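Local coordinates for class D beta-lactamase (Fusobacterium nucleatum subsp. polymorphum, PDB 4IED), which probably hydrolyses the amide bond of beta-lactam antibiotics, giving substituted beta-amino acids and so resistance, at residues A[71-76]-A[97-102]; A[26-31]-A[227-232]; A[79-84]-A[107-112]. All blocks are in the same frame, centred on the assembly; numbering follows the deposited sequence. Where two conformers were deposited one is given.

Interaction 1: A[71-76]-A[97-102]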
# COMPACT_ATOMS: atom_id res chain seq x y z
N GLY A 71 -0.98 -18.02 -10.12
CA GLY A 71 -0.74 -18.17 -11.55
C GLY A 71 -1.72 -17.46 -12.50
O GLY A 71 -1.86 -17.86 -13.66
N ILE A 72 -2.35 -16.36 -12.02
CA ILE A 72 -3.32 -15.68 -12.89
C ILE A 72 -2.57 -15.05 -14.07
O ILE A 72 -3.09 -14.98 -15.17
CB ILE A 72 -4.10 -14.62 -12.11
CG1 ILE A 72 -4.84 -15.23 -10.89
CG2 ILE A 72 -5.04 -13.92 -13.05
CD1 ILE A 72 -5.80 -16.34 -11.20
N VAL A 73 -1.35 -14.60 -13.82
CA VAL A 73 -0.41 -14.16 -14.85
C VAL A 73 0.87 -14.99 -14.62
O VAL A 73 1.11 -15.34 -13.47
CB VAL A 73 -0.09 -12.67 -14.78
CG1 VAL A 73 -1.37 -11.84 -15.07
CG2 VAL A 73 0.47 -12.21 -13.47
N LYS A 74 1.72 -15.08 -15.62
CA LYS A 74 3.01 -15.73 -15.49
C LYS A 74 3.97 -14.90 -14.62
O LYS A 74 4.71 -15.46 -13.79
CB LYS A 74 3.59 -15.98 -16.89
CG LYS A 74 4.91 -16.68 -16.81
CD LYS A 74 5.40 -17.18 -18.14
CE LYS A 74 5.37 -16.12 -19.23
NZ LYS A 74 6.26 -14.97 -19.07
N ASN A 75 3.91 -13.57 -14.77
CA ASN A 75 4.72 -12.62 -14.02
C ASN A 75 4.12 -11.23 -14.24
O ASN A 75 3.24 -11.10 -15.06
CB ASN A 75 6.23 -12.72 -14.39
CG ASN A 75 6.46 -12.56 -15.85
OD1 ASN A 75 6.04 -11.59 -16.48
ND2 ASN A 75 7.19 -13.63 -16.41
N VAL A 76 4.69 -10.26 -13.54
CA VAL A 76 4.18 -8.87 -13.57
C VAL A 76 4.46 -8.17 -14.92
O VAL A 76 3.95 -7.08 -15.17
CB VAL A 76 4.77 -8.05 -12.44
CG1 VAL A 76 4.34 -8.59 -11.07
CG2 VAL A 76 6.31 -8.05 -12.53
N SER A 97 -2.21 -3.31 -20.60
CA SER A 97 -1.18 -3.32 -19.57
C SER A 97 -0.88 -4.65 -19.04
O SER A 97 -1.62 -5.59 -19.08
CB SER A 97 -1.57 -2.43 -18.35
OG SER A 97 -2.72 -2.94 -17.73
N ASN A 98 0.31 -4.68 -18.42
CA ASN A 98 0.72 -5.69 -17.49
C ASN A 98 0.57 -5.21 -16.04
O ASN A 98 0.28 -4.05 -15.83
CB ASN A 98 2.13 -6.27 -17.80
CG ASN A 98 3.20 -5.18 -17.79
OD1 ASN A 98 3.17 -4.20 -17.08
ND2 ASN A 98 4.17 -5.36 -18.66
N LEU A 99 0.81 -6.05 -15.06
CA LEU A 99 0.58 -5.62 -13.66
C LEU A 99 1.56 -4.62 -13.17
O LEU A 99 1.33 -3.79 -12.37
CB LEU A 99 0.43 -6.82 -12.71
CG LEU A 99 -0.79 -7.75 -12.87
CD1 LEU A 99 -0.75 -8.84 -11.81
CD2 LEU A 99 -2.08 -7.01 -12.78
N ARG A 100 2.82 -4.72 -13.68
CA ARG A 100 3.81 -3.72 -13.37
C ARG A 100 3.36 -2.31 -13.68
O ARG A 100 3.43 -1.44 -12.82
CB ARG A 100 5.11 -4.03 -14.11
CG ARG A 100 6.19 -3.00 -13.91
CD ARG A 100 7.43 -3.22 -14.82
NE ARG A 100 8.10 -4.52 -14.58
CZ ARG A 100 8.88 -4.82 -13.54
NH1 ARG A 100 9.18 -3.89 -12.61
NH2 ARG A 100 9.28 -6.10 -13.50
N TYR A 101 2.84 -2.10 -14.90
CA TYR A 101 2.32 -0.80 -15.25
C TYR A 101 1.11 -0.49 -14.46
O TYR A 101 0.92 0.65 -13.96
CB TYR A 101 1.99 -0.82 -16.73
CG TYR A 101 1.39 0.52 -17.17
CD1 TYR A 101 2.17 1.59 -17.47
CD2 TYR A 101 0.03 0.65 -17.32
CE1 TYR A 101 1.63 2.84 -17.82
CE2 TYR A 101 -0.54 1.89 -17.69
CZ TYR A 101 0.28 2.94 -17.92
OH TYR A 101 -0.14 4.19 -18.32
N ALA A 102 0.25 -1.49 -14.32
CA ALA A 102 -1.04 -1.26 -13.65
C ALA A 102 -0.86 -0.74 -12.20
O ALA A 102 -1.53 0.19 -11.72
CB ALA A 102 -1.87 -2.46 -13.65
O HOH W 1 1.19 -9.04 -15.53
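Val-76 meets the first turn of helix 99-105 through its backbone carbonyl: Arg-100 N donates to Val-76 O over 3.0 Å, with a nearly straight angle of 165° at the hydrogen. The first turn of a helix has N-H groups without partners inside the helix, and the loop carbonyl takes up one of them. Asn-98 takes up another. With its CG between the backbone N and the carbonyl carbon (chi1 59°), the amide folds back over the helix start, and Asn-98 OD1 accepts from Tyr-101 N at 3.0 Å. This is the classic N-cap role of asparagine. CB and CG of Asn-98 also lie against Val-76 O, both at 3.3 Å, while ND2 donates to Asp-77 O. A water accepts from Leu-99 N and donates to Asn-75 O, bridging the segments a second time.

Apolar contact between branched side chains joins Val-73 to Leu-99. CG2 of Val-73 touches CD1 of Leu-99 at 3.9 Å, where two buried hydrocarbon tips suit a site without polar demands. Val-76 packs instead on a charged group. Arg-100 leaves the helix with CG anti to its N and then bends at chi3 (-62°), which carries Arg-100 NH2 obliquely to within 3.7 Å of Val-76 CG2. Salt bridges from NE to Asp-77 and from NH1 to Asp-181 hold the guanidinium there, so the valine packs on a group already fixed by charge.

The contact lies between helices: Val-73 and Val-76 also rest on Leu-68 of helix 62-69, and Val-76 and Arg-100 both touch Ile-182 of helix 173-182.

Interaction 2: A[26-31]-A[227-232]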
# COMPACT_ATOMS: atom_id res chain seq x y z
N GLY A 26 -1.50 20.86 10.22
CA GLY A 26 -2.88 20.88 10.69
C GLY A 26 -3.69 19.68 10.22
O GLY A 26 -4.88 19.80 9.90
N LEU A 27 -3.06 18.51 10.16
CA LEU A 27 -3.70 17.28 9.61
C LEU A 27 -4.00 16.29 10.68
O LEU A 27 -3.33 16.29 11.76
CB LEU A 27 -2.80 16.69 8.56
CG LEU A 27 -2.55 17.54 7.33
CD1 LEU A 27 -1.37 16.99 6.60
CD2 LEU A 27 -3.73 17.59 6.41
N ASN A 28 -5.10 15.56 10.49
CA ASN A 28 -5.50 14.47 11.34
C ASN A 28 -5.10 13.16 10.68
O ASN A 28 -5.38 12.93 9.52
CB ASN A 28 -6.99 14.48 11.55
CG ASN A 28 -7.45 15.71 12.26
OD1 ASN A 28 -8.53 16.23 11.95
ND2 ASN A 28 -6.65 16.22 13.19
N GLY A 29 -4.37 12.33 11.42
CA GLY A 29 -3.98 11.03 10.89
C GLY A 29 -3.07 10.31 11.85
O GLY A 29 -3.01 10.58 13.02
N THR A 30 -2.38 9.29 11.29
CA THR A 30 -1.47 8.51 12.03
C THR A 30 -0.27 8.16 11.13
O THR A 30 -0.37 8.14 9.89
CB THR A 30 -2.16 7.16 12.46
OG1 THR A 30 -1.25 6.42 13.33
CG2 THR A 30 -2.59 6.25 11.27
N PHE A 31 0.86 7.82 11.78
CA PHE A 31 2.05 7.44 11.03
C PHE A 31 2.85 6.47 11.90
O PHE A 31 3.05 6.69 13.08
CB PHE A 31 2.82 8.74 10.79
CG PHE A 31 4.08 8.67 9.87
CD1 PHE A 31 4.38 7.61 9.07
CD2 PHE A 31 4.99 9.75 9.90
CE1 PHE A 31 5.50 7.65 8.27
CE2 PHE A 31 6.17 9.74 9.14
CZ PHE A 31 6.37 8.68 8.37
N ASN A 227 -1.68 7.28 7.25
CA ASN A 227 -3.02 7.66 6.70
C ASN A 227 -3.48 8.95 7.32
O ASN A 227 -3.12 9.34 8.41
CB ASN A 227 -4.04 6.50 6.77
CG ASN A 227 -4.47 6.14 8.18
OD1 ASN A 227 -5.04 6.91 8.91
ND2 ASN A 227 -4.29 4.85 8.53
N LEU A 228 -4.24 9.68 6.53
CA LEU A 228 -4.65 11.07 6.88
C LEU A 228 -6.06 11.26 6.39
O LEU A 228 -6.46 10.72 5.39
CB LEU A 228 -3.77 12.07 6.03
CG LEU A 228 -2.24 11.97 6.08
CD1 LEU A 228 -1.52 12.78 4.98
CD2 LEU A 228 -1.92 12.44 7.52
N ASP A 229 -6.74 12.15 7.05
CA ASP A 229 -8.07 12.64 6.57
C ASP A 229 -7.80 13.58 5.44
O ASP A 229 -7.15 14.62 5.66
CB ASP A 229 -8.85 13.36 7.73
CG ASP A 229 -9.27 12.40 8.85
OD1 ASP A 229 -9.21 11.13 8.65
OD2 ASP A 229 -9.72 12.95 9.86
N ILE A 230 -8.22 13.24 4.24
CA ILE A 230 -8.00 14.06 3.05
C ILE A 230 -9.26 14.10 2.26
O ILE A 230 -9.69 13.09 1.71
CB ILE A 230 -6.84 13.64 2.18
CG1 ILE A 230 -5.53 13.84 2.91
CG2 ILE A 230 -6.79 14.45 0.89
CD1 ILE A 230 -4.39 13.08 2.27
N SER A 231 -9.92 15.25 2.30
CA SER A 231 -11.16 15.45 1.57
C SER A 231 -10.98 16.04 0.17
O SER A 231 -11.93 15.97 -0.65
CB SER A 231 -12.15 16.31 2.40
OG SER A 231 -12.48 15.53 3.60
N ASP A 232 -9.85 16.64 -0.16
CA ASP A 232 -9.70 17.32 -1.44
C ASP A 232 -8.47 16.68 -2.07
O ASP A 232 -7.44 16.55 -1.43
CB ASP A 232 -9.39 18.79 -1.26
CG ASP A 232 -9.63 19.58 -2.54
OD1 ASP A 232 -8.85 19.29 -3.46
OD2 ASP A 232 -10.50 20.44 -2.70
O HOH W 2 -6.56 16.04 8.15
O HOH W 3 -10.20 15.50 10.01
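Asn-28 and Thr-30 are joined to Asp-229 and Asn-227 by three backbone hydrogen bonds between two antiparallel strand ends. Asp-229 N donates to Asn-28 O at 2.9 Å, and Thr-30 with Asn-227 forms a hydrogen-bonded pair, Thr-30 N to Asn-227 O 3.0 Å and Asn-227 N to Thr-30 O 3.1 Å. Between them Gly-29 and Leu-228 make a non-hydrogen-bonded pair whose CA atoms lie only 4.1 Å apart. Glycine suits this close approach: it brings no side chain to the space that Asn-227 O and Leu-228 CD2 occupy.

Weaker CA-H...O contacts support the ladder: Gly-29 CA lies 3.1 Å from Asn-227 O, and Leu-228 CA also approaches Asn-28 O.

Water extends the pairing beyond the last direct bond. One molecule links Asn-28 N to Asp-229 O; a second donates to both Asn-28 OD1 and Asp-229 OD2. The amide and carboxylate stand 80° apart, and Asp-229 OD2 comes 3.6 Å from Asn-28 CB. Polar side chains fit this outer end, where water can join them.

Among side chains, the methyl CG2 of Thr-30 sits 3.5 Å from both OD1 and ND2 of Asn-227. A chi1 of -175° puts OG1 anti to the threonine N, and that hydroxyl is bonded to Tyr-44 O. Arg-48 forms a salt bridge with Asp-229 OD1 and a hydrogen bond with Asn-227 OD1, holding both the carboxylate and the amide. Leu-228 packs on Phe-22 of helix 16-25.

The pairing sets strands 29-35 and 221-229, first and last in the chain, side by side within the antiparallel sheet of the serine beta-lactamase and penicillin-binding-protein fold.

Interaction 3: A[79-84]-A[107-112]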
# COMPACT_ATOMS: atom_id res chain seq x y z
N MET A 79 1.41 -9.33 -20.42
CA MET A 79 0.21 -8.52 -20.72
C MET A 79 -1.01 -9.27 -20.13
O MET A 79 -1.15 -10.49 -20.25
CB MET A 79 0.04 -8.26 -22.20
CG MET A 79 1.22 -7.48 -22.80
SD MET A 79 1.66 -5.97 -21.95
CE MET A 79 0.35 -4.86 -22.19
N PHE A 80 -1.87 -8.48 -19.50
CA PHE A 80 -3.02 -9.00 -18.74
C PHE A 80 -4.32 -8.23 -18.92
O PHE A 80 -5.35 -8.87 -19.10
CB PHE A 80 -2.66 -8.96 -17.25
CG PHE A 80 -3.84 -9.38 -16.34
CD1 PHE A 80 -4.26 -10.68 -16.35
CD2 PHE A 80 -4.44 -8.43 -15.51
CE1 PHE A 80 -5.36 -11.10 -15.57
CE2 PHE A 80 -5.50 -8.87 -14.72
CZ PHE A 80 -6.00 -10.15 -14.82
N TYR A 81 -4.28 -6.91 -18.86
CA TYR A 81 -5.49 -6.08 -19.00
C TYR A 81 -5.56 -5.57 -20.43
O TYR A 81 -4.57 -4.99 -20.96
CB TYR A 81 -5.45 -4.91 -18.03
CG TYR A 81 -6.56 -3.96 -18.24
CD1 TYR A 81 -7.82 -4.23 -17.80
CD2 TYR A 81 -6.31 -2.75 -18.81
CE1 TYR A 81 -8.83 -3.31 -18.08
CE2 TYR A 81 -7.32 -1.82 -19.07
CZ TYR A 81 -8.57 -2.09 -18.67
OH TYR A 81 -9.60 -1.16 -18.95
N TYR A 82 -6.69 -5.71 -21.05
CA TYR A 82 -6.93 -5.31 -22.43
C TYR A 82 -7.96 -4.21 -22.44
O TYR A 82 -9.16 -4.40 -22.04
CB TYR A 82 -7.40 -6.53 -23.28
CG TYR A 82 -6.38 -7.67 -23.34
CD1 TYR A 82 -5.37 -7.67 -24.31
CD2 TYR A 82 -6.43 -8.62 -22.45
CE1 TYR A 82 -4.40 -8.70 -24.32
CE2 TYR A 82 -5.46 -9.63 -22.38
CZ TYR A 82 -4.48 -9.64 -23.33
OH TYR A 82 -3.52 -10.70 -23.30
N TYR A 83 -7.52 -3.03 -22.80
CA TYR A 83 -8.41 -1.86 -22.77
C TYR A 83 -9.38 -1.93 -23.91
O TYR A 83 -9.11 -2.58 -24.95
CB TYR A 83 -7.56 -0.57 -22.75
CG TYR A 83 -8.45 0.69 -22.71
CD1 TYR A 83 -9.26 0.92 -21.62
CD2 TYR A 83 -8.36 1.73 -23.68
CE1 TYR A 83 -10.06 2.04 -21.58
CE2 TYR A 83 -9.18 2.86 -23.64
CZ TYR A 83 -9.99 3.01 -22.57
OH TYR A 83 -10.78 4.15 -22.56
N ASP A 84 -10.58 -1.42 -23.75
CA ASP A 84 -11.70 -1.51 -24.71
C ASP A 84 -12.38 -0.18 -25.04
O ASP A 84 -13.49 -0.19 -25.56
CB ASP A 84 -12.71 -2.48 -24.11
CG ASP A 84 -13.39 -1.90 -22.87
OD1 ASP A 84 -12.87 -0.97 -22.14
OD2 ASP A 84 -14.55 -2.43 -22.57
N GLN A 107 -4.09 1.45 -11.79
CA GLN A 107 -5.08 1.18 -12.84
C GLN A 107 -6.20 0.27 -12.29
O GLN A 107 -6.17 -0.96 -12.41
CB GLN A 107 -4.38 0.59 -14.08
CG GLN A 107 -5.24 0.48 -15.35
CD GLN A 107 -4.44 -0.09 -16.51
OE1 GLN A 107 -3.58 -0.97 -16.24
NE2 GLN A 107 -4.77 0.24 -17.73
N VAL A 108 -7.17 0.86 -11.64
CA VAL A 108 -8.23 0.09 -10.99
C VAL A 108 -8.85 -0.92 -11.88
O VAL A 108 -9.08 -2.02 -11.41
CB VAL A 108 -9.24 1.02 -10.37
CG1 VAL A 108 -10.28 0.22 -9.54
CG2 VAL A 108 -8.64 2.01 -9.40
N PRO A 109 -9.22 -0.60 -13.18
CA PRO A 109 -9.88 -1.69 -13.90
C PRO A 109 -9.07 -2.94 -14.07
O PRO A 109 -9.63 -4.08 -14.19
CB PRO A 109 -10.21 -1.10 -15.26
CG PRO A 109 -9.67 0.34 -15.22
CD PRO A 109 -9.15 0.67 -13.89
N ALA A 110 -7.75 -2.87 -14.14
CA ALA A 110 -6.87 -4.03 -14.29
C ALA A 110 -6.92 -4.85 -12.99
O ALA A 110 -6.96 -6.05 -13.07
CB ALA A 110 -5.45 -3.55 -14.55
N TYR A 111 -6.95 -4.20 -11.82
CA TYR A 111 -6.99 -4.90 -10.58
C TYR A 111 -8.40 -5.43 -10.25
O TYR A 111 -8.53 -6.48 -9.59
CB TYR A 111 -6.39 -4.07 -9.44
CG TYR A 111 -4.88 -4.21 -9.43
CD1 TYR A 111 -4.08 -3.31 -10.18
CD2 TYR A 111 -4.29 -5.22 -8.71
CE1 TYR A 111 -2.74 -3.56 -10.29
CE2 TYR A 111 -2.92 -5.41 -8.79
CZ TYR A 111 -2.17 -4.53 -9.54
OH TYR A 111 -0.78 -4.73 -9.63
N LYS A 112 -9.42 -4.80 -10.79
CA LYS A 112 -10.79 -5.39 -10.66
C LYS A 112 -10.80 -6.71 -11.51
O LYS A 112 -11.33 -7.72 -11.07
CB LYS A 112 -11.82 -4.41 -11.11
CG LYS A 112 -12.03 -3.31 -10.15
CD LYS A 112 -13.19 -2.40 -10.57
CE LYS A 112 -13.57 -1.42 -9.50
NZ LYS A 112 -14.72 -0.58 -9.83
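Tyr-81 packs on the start of helix 108-130 from a classic beta bulge, in which Phe-80 and Tyr-81 both face Ser-97.

Packing centres on the tyrosine. Its CG lies anti to the backbone N (chi1 173°), which sends the ring across the first helical turn. Ala-110 N lies over one face of that ring, and Ala-110 CA approaches Tyr-81 CD1 at 3.6 Å; closer to the backbone, Tyr-81 CB and Ala-110 CB meet at 3.7 Å. A small alanine allows the ring to come so near the helix backbone. Pro-109, suited to a first helical turn because it needs no N-H partner there, sets its CB 3.8 Å from Tyr-81 CE1.

Polar atoms also meet the rings, without hydrogen bonds between the two segments. Gln-107, at the N-cap position, reaches with an extended chain so that its NE2 lies obliquely 3.5 Å from Tyr-81 CD2, the amide plane turned 61° from the ring. Its amide is held in place from outside: OE1 by Ser-97 OG, NE2 by the carbonyls of Trp-93 and Lys-95. Phe-80 also packs on Leu-114, further along the same helix, and its ring edge is turned to a backbone carbonyl, with CE2 3.6 Å from Ala-110 O, near the ring plane.

Overall arrangement
From the N terminus, the chain leaves helix 16-25 and enters strand 29-35, whose start pairs with the end of strand 221-229; interaction 2 thus closes a very long loop that encloses both other contacts. Within it, after helix 62-69, residues 71-76 and 79-84 follow each other, and their partners 97-102 and 107-112 come in the same order. Interactions 1 and 3 therefore cross along the chain. Their centres lie about 10 Å apart, and they touch through Ser-97 with Gln-107 and Val-73 with Phe-80, tying one loop to the starts of two successive helices. Interaction 2 pairs two strands of the sheet, its centre about 32 Å from that of interaction 1, on the opposite side of the chain's centre.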